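Hypothetical protein Atu0636 (Agrobacterium tumefaciens, PDB 2OZV) is of unknown function but is predicted to be an O-methyltransferase, and so probably transfers a methyl group from S-adenosylmethionine to a hydroxyl group of its substrate. Local coordinates at residues 234-237 with 238-242; 86-89 with 90-94; 104-108 with 109-113. All blocks are in the same frame, centred on the assembly; numbering follows the deposited sequence.

Contact 1 of 3, residues 234-237 with 238-242; sequences TPFV and DDLNN
Leu240 lays its branched end over one face of the Phe236 ring, off toward the rim, with CG above the plane and each methyl near a different ring carbon. Leu240 CD1 comes 3.9 Å from Phe236 CE2, while the other methyl of the same leucine lies beside CZ. The two side chains pass each other at a slant. Phe236 sets out away from the following turn, but with CG anti to the backbone N (chi1 -176°) the ring swings forward along the helix and meets the leucine one turn on. Leu240 CG, anti to its own carbonyl carbon (chi1 -63°), leans back toward the ring and also rests 3.4 Å from Phe236 O. This i to i+4 overlap lies on the short helix 235-241, which follows the last strand of the sheet, 218-224. Thr234 stands at its N-cap position, yet its hydroxyl turns back to Ile224 O instead of capping the helix. The first turn is closed by the backbone: Asp238 N to Thr234 O is 2.7 Å, nearly in line with the carbonyl. Asp239 N to Pro235 O (3.1 Å) and Leu240 N to Phe236 O continue the series; Asn241 N to Val237 O, at 2.8 Å with an N-H...O angle of 163°, follows, and then Asn242 N to Asp238 O at 3.0 Å. Asp239 brings its carboxylate back beside the preceding turn, OD2 lying 3.6 Å from Pro235 O, and its side chain also touches Arg244. Val237 and Leu240 are buried, whereas Phe236 is exposed. Leu240 also touches Ser30 and Asn241 touches Met26, both on helix 24-30.

Contact 2 of 3, residues 86-89 with 90-94; sequences AAFS and ARIEV
A tight turn leads into edge strand 92-96 of the methyltransferase sheet, and two successive i to i+3 backbone bonds shape it. Arg91 N donates to Phe88 O over 3.0 Å, and Ile92 N donates to Ser89 O at nearly the same length; in both the donor stands above the carbonyl plane instead of on a lone pair. Across the turn the CD1 methyl of Ile92 meets the edge of the Phe88 ring near its plane, 3.5 Å from Phe88 CD1 and almost as near to CE1. The ring reaches this spot because its CG sits between the backbone N and the carbonyl carbon (chi1 59°). Arg91 also folds back on Phe88: its chain bends at chi3 (-80°), and NH2 comes to lie 3.4 Å from Phe88 CB. Phe88 O lies over one face of the guanidinium, offset toward the rim. Two waters link this arginine to Ala87 O, one accepting a hydrogen bond from Arg91 NE and the other, in the guanidinium plane, accepting from Arg91 NH2 at 2.9 Å and donating to Ala87 O at 2.6 Å. A further water joins Ala86 O to Ala90 N, so solvent bridges the loop to the turn. The guanidinium is gripped from the protein side as well, by Ala55 O and Ala61 O, which helps hold its rotation. Strand 92-96 runs parallel to strand 61-67, with backbone bonds from Glu93 and, just ahead of the strand, Arg91. Phe88 and Ile92 both touch Met52 of helix 49-57, and Ser89 and Ile92 reach Leu80 of helix 70-80, so the turn fits against two helices at the sheet edge.

Contact 3 of 3, residues 104-108 with 109-113; sequences KARVE and AGLPD
Ala109 packs its CB against the end of helix 103-108, 3.4 Å from Ala105 O and about as near to Arg106 O. Its N donates to Ala105 O at 3.0 Å and more weakly to Arg106 O. Gly110 then leaves the helical conformation with a positive phi (99°), backbone angles that suit glycine; its N bonds to Val107 O, coming from above the carbonyl plane, and its own O accepts from Tyr66 OH on strand 61-67. Leu111 N reaches back five residues to Arg106 O (3.2 Å), and with these two returning bonds the helix ends in a Schellman motif, the chain then turning toward strand 116-121. The Leu111 side chain crosses that of Arg106 at about a right angle, with Leu111 CB 3.5 Å from Arg106 CG. The buried leucine side chain goes on to Ile159 of helix 148-159 and to Tyr66, while Leu111 O receives a CA-H contact from Val107. Past Pro112, which also lies on Tyr66, Asp113 turns its carboxylate back toward Val107 on the helix: both oxygens lie near Val107 CG2, OD1 at 3.8 Å. Asp113 and Arg106 do not form a direct salt bridge, the gap from Arg106 NH2 to Asp113 OD1 being 4.2 Å. One water joins them instead, accepting from Arg106 NE and donating to Asp113 OD1, both at 2.6 Å, and also to Leu111 O. The bend of the arginine at chi3 (51°) brings NE to this water.

In the fold
All three contacts are local and lie toward the periphery, each at a place where the chain starts or ends a regular element. Contact 1 is partly buried and begins a late helix beyond the sheet; contacts 2 and 3 are surface contacts within the methyltransferase range, one entering strand 92-96 and the other leaving helix 103-108, the next element along the chain. Both also border strand 61-67. Regular i to i+4 backbone bonds dominate 234-242, whereas 86-94 and 104-113 use turn geometry and bridging waters around an arginine. Contacts 1 and 3 lie on opposite sides of the chain's centre, about 37 Å apart between centres.

Contact 1 of 3, residues 234-237 with 238-242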
ATOM      1  N   THR B 234      21.252   7.244   0.953  1.00 49.46           N
ATOM      2  CA  THR B 234      20.859   8.320   0.046  1.00 50.19           C
ATOM      3  C   THR B 234      20.760   9.637   0.832  1.00 51.01           C
ATOM      4  O   THR B 234      20.528   9.614   2.041  1.00 50.58           O
ATOM      5  CB  THR B 234      19.534   8.001  -0.705  1.00 50.42           C
ATOM      6  OG1 THR B 234      18.482   7.752   0.237  1.00 50.51           O
ATOM      7  CG2 THR B 234      19.700   6.775  -1.565  1.00 50.25           C
ATOM      8  N   PRO B 235      20.991  10.785   0.165  1.00 52.09           N
ATOM      9  CA  PRO B 235      21.130  12.058   0.908  1.00 52.42           C
ATOM     10  C   PRO B 235      19.935  12.444   1.811  1.00 52.36           C
ATOM     11  O   PRO B 235      20.157  12.830   2.960  1.00 52.23           O
ATOM     12  CB  PRO B 235      21.390  13.081  -0.203  1.00 52.86           C
ATOM     13  CG  PRO B 235      22.004  12.253  -1.329  1.00 53.09           C
ATOM     14  CD  PRO B 235      21.189  10.982  -1.285  1.00 52.36           C
ATOM     15  N   PHE B 236      18.694  12.314   1.331  1.00 52.44           N
ATOM     16  CA  PHE B 236      17.547  12.658   2.179  1.00 52.91           C
ATOM     17  C   PHE B 236      17.479  11.741   3.395  1.00 52.89           C
ATOM     18  O   PHE B 236      17.307  12.209   4.517  1.00 53.09           O
ATOM     19  CB  PHE B 236      16.207  12.647   1.423  1.00 53.14           C
ATOM     20  CG  PHE B 236      15.030  13.106   2.265  1.00 54.16           C
ATOM     21  CD1 PHE B 236      15.012  14.386   2.832  1.00 56.54           C
ATOM     22  CD2 PHE B 236      13.942  12.265   2.491  1.00 54.48           C
ATOM     23  CE1 PHE B 236      13.926  14.813   3.609  1.00 56.71           C
ATOM     24  CE2 PHE B 236      12.856  12.690   3.264  1.00 53.62           C
ATOM     25  CZ  PHE B 236      12.845  13.956   3.814  1.00 56.47           C
ATOM     26  N   VAL B 237      17.623  10.436   3.161  1.00 52.90           N
ATOM     27  CA  VAL B 237      17.574   9.447   4.240  1.00 52.73           C
ATOM     28  C   VAL B 237      18.740   9.631   5.210  1.00 53.04           C
ATOM     29  O   VAL B 237      18.588   9.470   6.433  1.00 52.43           O
ATOM     30  CB  VAL B 237      17.525   8.010   3.678  1.00 52.76           C
ATOM     31  CG1 VAL B 237      17.636   6.962   4.788  1.00 53.01           C
ATOM     32  CG2 VAL B 237      16.232   7.821   2.871  1.00 51.77           C
ATOM     33  N   ASP B 238      19.895   9.998   4.679  1.00 53.46           N
ATOM     34  CA  ASP B 238      21.023  10.264   5.552  1.00 54.94           C
ATOM     35  C   ASP B 238      20.746  11.426   6.512  1.00 55.56           C
ATOM     36  O   ASP B 238      21.074  11.325   7.697  1.00 56.69           O
ATOM     37  CB  ASP B 238      22.310  10.491   4.765  1.00 55.12           C
ATOM     38  CG  ASP B 238      23.535  10.395   5.642  1.00 56.22           C
ATOM     39  OD1 ASP B 238      23.723   9.353   6.323  1.00 57.67           O
ATOM     40  OD2 ASP B 238      24.286  11.383   5.679  1.00 57.61           O
ATOM     41  N   ASP B 239      20.150  12.511   6.006  1.00 55.68           N
ATOM     42  CA  ASP B 239      19.667  13.616   6.849  1.00 56.50           C
ATOM     43  C   ASP B 239      18.664  13.159   7.921  1.00 57.11           C
ATOM     44  O   ASP B 239      18.742  13.603   9.077  1.00 57.22           O
ATOM     45  CB  ASP B 239      19.035  14.722   6.000  1.00 56.10           C
ATOM     46  CG  ASP B 239      20.058  15.558   5.268  1.00 59.29           C
ATOM     47  OD1 ASP B 239      21.221  15.604   5.720  1.00 57.81           O
ATOM     48  OD2 ASP B 239      19.692  16.171   4.238  1.00 60.92           O
ATOM     49  N   LEU B 240      17.719  12.296   7.545  1.00 57.00           N
ATOM     50  CA  LEU B 240      16.760  11.757   8.507  1.00 58.38           C
ATOM     51  C   LEU B 240      17.509  10.987   9.601  1.00 60.75           C
ATOM     52  O   LEU B 240      17.260  11.191  10.800  1.00 60.94           O
ATOM     53  CB  LEU B 240      15.718  10.871   7.823  1.00 56.93           C
ATOM     54  CG  LEU B 240      14.807  11.550   6.798  1.00 53.61           C
ATOM     55  CD1 LEU B 240      13.809  10.518   6.310  1.00 50.97           C
ATOM     56  CD2 LEU B 240      14.102  12.820   7.329  1.00 54.36           C
ATOM     57  N   ASN B 241      18.455  10.150   9.182  1.00 62.23           N
ATOM     58  CA  ASN B 241      19.259   9.357  10.112  1.00 63.96           C
ATOM     59  C   ASN B 241      20.083  10.167  11.117  1.00 64.07           C
ATOM     60  O   ASN B 241      20.193   9.777  12.284  1.00 65.17           O
ATOM     61  CB  ASN B 241      20.155   8.382   9.344  1.00 64.67           C
ATOM     62  CG  ASN B 241      20.673   7.261  10.219  1.00 66.56           C
ATOM     63  OD1 ASN B 241      19.895   6.521  10.833  1.00 70.61           O
ATOM     64  ND2 ASN B 241      21.992   7.129  10.281  1.00 68.36           N
ATOM     65  N   ASN B 242      20.640  11.289  10.664  1.00 63.83           N
ATOM     66  CA  ASN B 242      21.438  12.172  11.504  1.00 63.66           C
ATOM     67  C   ASN B 242      20.597  13.058  12.427  1.00 62.67           C
ATOM     68  O   ASN B 242      21.150  13.816  13.219  1.00 62.60           O
ATOM     69  CB  ASN B 242      22.348  13.078  10.648  1.00 64.12           C
ATOM     70  CG  ASN B 242      23.428  12.301   9.875  1.00 66.96           C
ATOM     71  OD1 ASN B 242      24.190  12.891   9.098  1.00 67.30           O
ATOM     72  ND2 ASN B 242      23.483  10.977  10.074  1.00 69.76           N
TER

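Contact 2 of 3, residues 86-89 with 90-94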
ATOM      1  N   ALA B  86      22.011  12.996  27.971  1.00 53.38           N
ATOM      2  CA  ALA B  86      21.790  13.983  29.028  1.00 53.08           C
ATOM      3  C   ALA B  86      21.265  15.332  28.540  1.00 53.07           C
ATOM      4  O   ALA B  86      20.608  16.045  29.294  1.00 52.92           O
ATOM      5  CB  ALA B  86      23.066  14.171  29.883  1.00 53.35           C
ATOM      6  N   ALA B  87      21.561  15.690  27.292  1.00 52.67           N
ATOM      7  CA  ALA B  87      21.110  16.978  26.767  1.00 52.71           C
ATOM      8  C   ALA B  87      19.569  17.101  26.678  1.00 51.95           C
ATOM      9  O   ALA B  87      19.028  18.209  26.782  1.00 52.85           O
ATOM     10  CB  ALA B  87      21.735  17.254  25.411  1.00 52.80           C
ATOM     11  N   PHE B  88      18.866  15.978  26.516  1.00 50.09           N
ATOM     12  CA  PHE B  88      17.408  16.022  26.297  1.00 48.93           C
ATOM     13  C   PHE B  88      16.614  15.135  27.264  1.00 47.52           C
ATOM     14  O   PHE B  88      15.394  15.151  27.249  1.00 47.54           O
ATOM     15  CB  PHE B  88      17.075  15.619  24.862  1.00 48.34           C
ATOM     16  CG  PHE B  88      17.549  14.234  24.507  1.00 49.23           C
ATOM     17  CD1 PHE B  88      16.826  13.119  24.913  1.00 48.49           C
ATOM     18  CD2 PHE B  88      18.750  14.054  23.820  1.00 50.01           C
ATOM     19  CE1 PHE B  88      17.286  11.814  24.628  1.00 48.94           C
ATOM     20  CE2 PHE B  88      19.222  12.771  23.524  1.00 52.45           C
ATOM     21  CZ  PHE B  88      18.472  11.648  23.919  1.00 49.96           C
ATOM     22  N   SER B  89      17.309  14.337  28.065  1.00 47.48           N
ATOM     23  CA  SER B  89      16.653  13.343  28.921  1.00 47.61           C
ATOM     24  C   SER B  89      15.648  13.934  29.916  1.00 46.96           C
ATOM     25  O   SER B  89      14.686  13.275  30.282  1.00 46.28           O
ATOM     26  CB  SER B  89      17.697  12.483  29.645  1.00 47.33           C
ATOM     27  OG  SER B  89      18.397  13.231  30.615  1.00 49.76           O
ATOM     28  N   ALA B  90      15.859  15.188  30.322  1.00 45.84           N
ATOM     29  CA  ALA B  90      14.952  15.850  31.267  1.00 45.61           C
ATOM     30  C   ALA B  90      13.551  15.972  30.691  1.00 45.72           C
ATOM     31  O   ALA B  90      12.580  16.086  31.439  1.00 45.58           O
ATOM     32  CB  ALA B  90      15.474  17.224  31.640  1.00 46.01           C
ATOM     33  N   ARG B  91      13.455  15.960  29.364  1.00 45.13           N
ATOM     34  CA  ARG B  91      12.179  16.129  28.680  1.00 45.42           C
ATOM     35  C   ARG B  91      11.500  14.803  28.343  1.00 46.17           C
ATOM     36  O   ARG B  91      10.508  14.774  27.601  1.00 46.59           O
ATOM     37  CB  ARG B  91      12.372  16.979  27.424  1.00 45.04           C
ATOM     38  CG  ARG B  91      12.790  18.394  27.766  1.00 44.97           C
ATOM     39  CD  ARG B  91      12.868  19.226  26.530  1.00 46.29           C
ATOM     40  NE  ARG B  91      14.108  19.030  25.779  1.00 45.59           N
ATOM     41  CZ  ARG B  91      14.171  18.478  24.571  1.00 46.04           C
ATOM     42  NH1 ARG B  91      13.067  18.028  23.964  1.00 46.05           N
ATOM     43  NH2 ARG B  91      15.350  18.409  23.964  1.00 46.71           N
ATOM     44  N   ILE B  92      12.022  13.706  28.892  1.00 46.24           N
ATOM     45  CA  ILE B  92      11.482  12.383  28.607  1.00 47.40           C
ATOM     46  C   ILE B  92      11.031  11.734  29.906  1.00 47.50           C
ATOM     47  O   ILE B  92      11.823  11.537  30.834  1.00 47.65           O
ATOM     48  CB  ILE B  92      12.482  11.476  27.862  1.00 47.85           C
ATOM     49  CG1 ILE B  92      12.845  12.144  26.512  1.00 49.54           C
ATOM     50  CG2 ILE B  92      11.836  10.098  27.631  1.00 49.39           C
ATOM     51  CD1 ILE B  92      13.820  11.410  25.665  1.00 53.91           C
ATOM     52  N   GLU B  93       9.751  11.413  29.964  1.00 46.21           N
ATOM     53  CA  GLU B  93       9.206  10.779  31.163  1.00 47.97           C
ATOM     54  C   GLU B  93       8.862   9.355  30.793  1.00 46.41           C
ATOM     55  O   GLU B  93       8.229   9.155  29.777  1.00 46.99           O
ATOM     56  CB  GLU B  93       7.929  11.502  31.559  1.00 48.32           C
ATOM     57  CG  GLU B  93       7.339  11.021  32.872  1.00 52.13           C
ATOM     58  CD  GLU B  93       6.017  11.742  33.201  1.00 50.96           C
ATOM     59  OE1 GLU B  93       5.528  12.585  32.428  1.00 59.00           O
ATOM     60  OE2 GLU B  93       5.477  11.428  34.274  1.00 60.88           O
ATOM     61  N   VAL B  94       9.265   8.375  31.601  1.00 45.72           N
ATOM     62  CA  VAL B  94       8.942   6.986  31.295  1.00 46.30           C
ATOM     63  C   VAL B  94       7.844   6.551  32.254  1.00 46.59           C
ATOM     64  O   VAL B  94       8.019   6.660  33.480  1.00 46.09           O
ATOM     65  CB  VAL B  94      10.173   6.066  31.498  1.00 46.78           C
ATOM     66  CG1 VAL B  94       9.828   4.598  31.205  1.00 48.25           C
ATOM     67  CG2 VAL B  94      11.343   6.560  30.656  1.00 48.52           C
TER
HETATM   68  O   HOH W   1      17.936  17.108  29.589  1.00 36.73           O
HETATM   69  O   HOH W   2      16.434  19.151  27.902  1.00 38.65           O
HETATM   70  O   HOH W   3      17.511  19.755  25.287  1.00 47.09           O

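Contact 3 of 3, residues 104-108 with 109-113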
ATOM      1  N   LYS B 104     -11.704   4.094  31.663  1.00 57.98           N
ATOM      2  CA  LYS B 104     -11.185   4.651  32.906  1.00 57.57           C
ATOM      3  C   LYS B 104      -9.900   3.970  33.402  1.00 56.58           C
ATOM      4  O   LYS B 104      -9.046   4.614  34.022  1.00 56.26           O
ATOM      5  CB  LYS B 104     -12.274   4.618  33.987  1.00 58.02           C
ATOM      6  CG  LYS B 104     -11.850   5.161  35.343  1.00 60.34           C
ATOM      7  CD  LYS B 104     -11.399   6.620  35.266  1.00 64.23           C
ATOM      8  CE  LYS B 104     -10.428   6.945  36.385  1.00 65.71           C
ATOM      9  NZ  LYS B 104     -11.021   6.671  37.737  1.00 66.97           N
ATOM     10  N   ALA B 105      -9.793   2.666  33.148  1.00 55.73           N
ATOM     11  CA  ALA B 105      -8.576   1.900  33.420  1.00 55.04           C
ATOM     12  C   ALA B 105      -7.394   2.555  32.697  1.00 54.24           C
ATOM     13  O   ALA B 105      -6.315   2.720  33.276  1.00 54.05           O
ATOM     14  CB  ALA B 105      -8.744   0.454  32.952  1.00 55.15           C
ATOM     15  N   ARG B 106      -7.627   2.940  31.446  1.00 54.03           N
ATOM     16  CA  ARG B 106      -6.602   3.585  30.619  1.00 53.46           C
ATOM     17  C   ARG B 106      -6.124   4.889  31.253  1.00 53.54           C
ATOM     18  O   ARG B 106      -4.918   5.096  31.429  1.00 52.73           O
ATOM     19  CB  ARG B 106      -7.114   3.807  29.193  1.00 53.65           C
ATOM     20  CG  ARG B 106      -6.097   4.506  28.261  1.00 53.16           C
ATOM     21  CD  ARG B 106      -6.629   4.680  26.835  1.00 54.23           C
ATOM     22  NE  ARG B 106      -7.959   5.292  26.817  1.00 58.99           N
ATOM     23  CZ  ARG B 106      -9.016   4.841  26.127  1.00 61.87           C
ATOM     24  NH1 ARG B 106      -8.941   3.770  25.330  1.00 60.69           N
ATOM     25  NH2 ARG B 106     -10.171   5.492  26.222  1.00 64.07           N
ATOM     26  N   VAL B 107      -7.073   5.751  31.617  1.00 54.05           N
ATOM     27  CA  VAL B 107      -6.769   7.024  32.276  1.00 54.56           C
ATOM     28  C   VAL B 107      -6.013   6.824  33.596  1.00 55.13           C
ATOM     29  O   VAL B 107      -5.016   7.512  33.850  1.00 55.06           O
ATOM     30  CB  VAL B 107      -8.044   7.885  32.488  1.00 54.64           C
ATOM     31  CG1 VAL B 107      -7.707   9.203  33.183  1.00 54.34           C
ATOM     32  CG2 VAL B 107      -8.738   8.145  31.152  1.00 54.11           C
ATOM     33  N   GLU B 108      -6.484   5.878  34.416  1.00 56.10           N
ATOM     34  CA  GLU B 108      -5.864   5.559  35.708  1.00 56.86           C
ATOM     35  C   GLU B 108      -4.401   5.121  35.522  1.00 56.41           C
ATOM     36  O   GLU B 108      -3.537   5.446  36.346  1.00 56.85           O
ATOM     37  CB  GLU B 108      -6.677   4.464  36.420  1.00 57.93           C
ATOM     38  CG  GLU B 108      -6.142   4.025  37.792  1.00 61.44           C
ATOM     39  CD  GLU B 108      -6.898   4.627  38.976  1.00 67.19           C
ATOM     40  OE1 GLU B 108      -8.117   4.342  39.136  1.00 68.68           O
ATOM     41  OE2 GLU B 108      -6.264   5.361  39.772  1.00 69.33           O
ATOM     42  N   ALA B 109      -4.135   4.413  34.425  1.00 55.67           N
ATOM     43  CA  ALA B 109      -2.792   3.920  34.089  1.00 55.04           C
ATOM     44  C   ALA B 109      -1.833   5.023  33.624  1.00 54.95           C
ATOM     45  O   ALA B 109      -0.628   4.785  33.451  1.00 55.52           O
ATOM     46  CB  ALA B 109      -2.879   2.810  33.054  1.00 54.56           C
ATOM     47  N   GLY B 110      -2.356   6.232  33.438  1.00 53.76           N
ATOM     48  CA  GLY B 110      -1.523   7.385  33.105  1.00 52.40           C
ATOM     49  C   GLY B 110      -1.537   7.691  31.614  1.00 51.40           C
ATOM     50  O   GLY B 110      -0.599   8.312  31.097  1.00 51.33           O
ATOM     51  N   LEU B 111      -2.598   7.258  30.936  1.00 50.44           N
ATOM     52  CA  LEU B 111      -2.816   7.576  29.515  1.00 49.70           C
ATOM     53  C   LEU B 111      -4.015   8.523  29.413  1.00 49.29           C
ATOM     54  O   LEU B 111      -5.146   8.072  29.267  1.00 49.30           O
ATOM     55  CB  LEU B 111      -3.062   6.281  28.720  1.00 49.67           C
ATOM     56  CG  LEU B 111      -1.815   5.429  28.414  1.00 49.30           C
ATOM     57  CD1 LEU B 111      -2.150   3.950  28.319  1.00 47.89           C
ATOM     58  CD2 LEU B 111      -1.114   5.923  27.125  1.00 47.93           C
ATOM     59  N   PRO B 112      -3.774   9.837  29.525  1.00 48.47           N
ATOM     60  CA  PRO B 112      -4.881  10.801  29.646  1.00 48.34           C
ATOM     61  C   PRO B 112      -5.655  11.015  28.345  1.00 47.36           C
ATOM     62  O   PRO B 112      -5.087  10.892  27.260  1.00 46.16           O
ATOM     63  CB  PRO B 112      -4.179  12.095  30.080  1.00 48.29           C
ATOM     64  CG  PRO B 112      -2.777  11.960  29.599  1.00 49.22           C
ATOM     65  CD  PRO B 112      -2.451  10.490  29.561  1.00 49.35           C
ATOM     66  N   ASP B 113      -6.948  11.321  28.465  1.00 46.86           N
ATOM     67  CA  ASP B 113      -7.775  11.608  27.301  1.00 46.76           C
ATOM     68  C   ASP B 113      -7.325  12.894  26.609  1.00 45.87           C
ATOM     69  O   ASP B 113      -7.065  13.909  27.287  1.00 45.06           O
ATOM     70  CB  ASP B 113      -9.233  11.813  27.727  1.00 48.31           C
ATOM     71  CG  ASP B 113      -9.911  10.528  28.185  1.00 50.91           C
ATOM     72  OD1 ASP B 113      -9.572   9.423  27.702  1.00 53.50           O
ATOM     73  OD2 ASP B 113     -10.815  10.645  29.031  1.00 55.66           O
TER
HETATM   74  O   HOH W   4      -7.560   7.719  27.715  1.00 39.22           O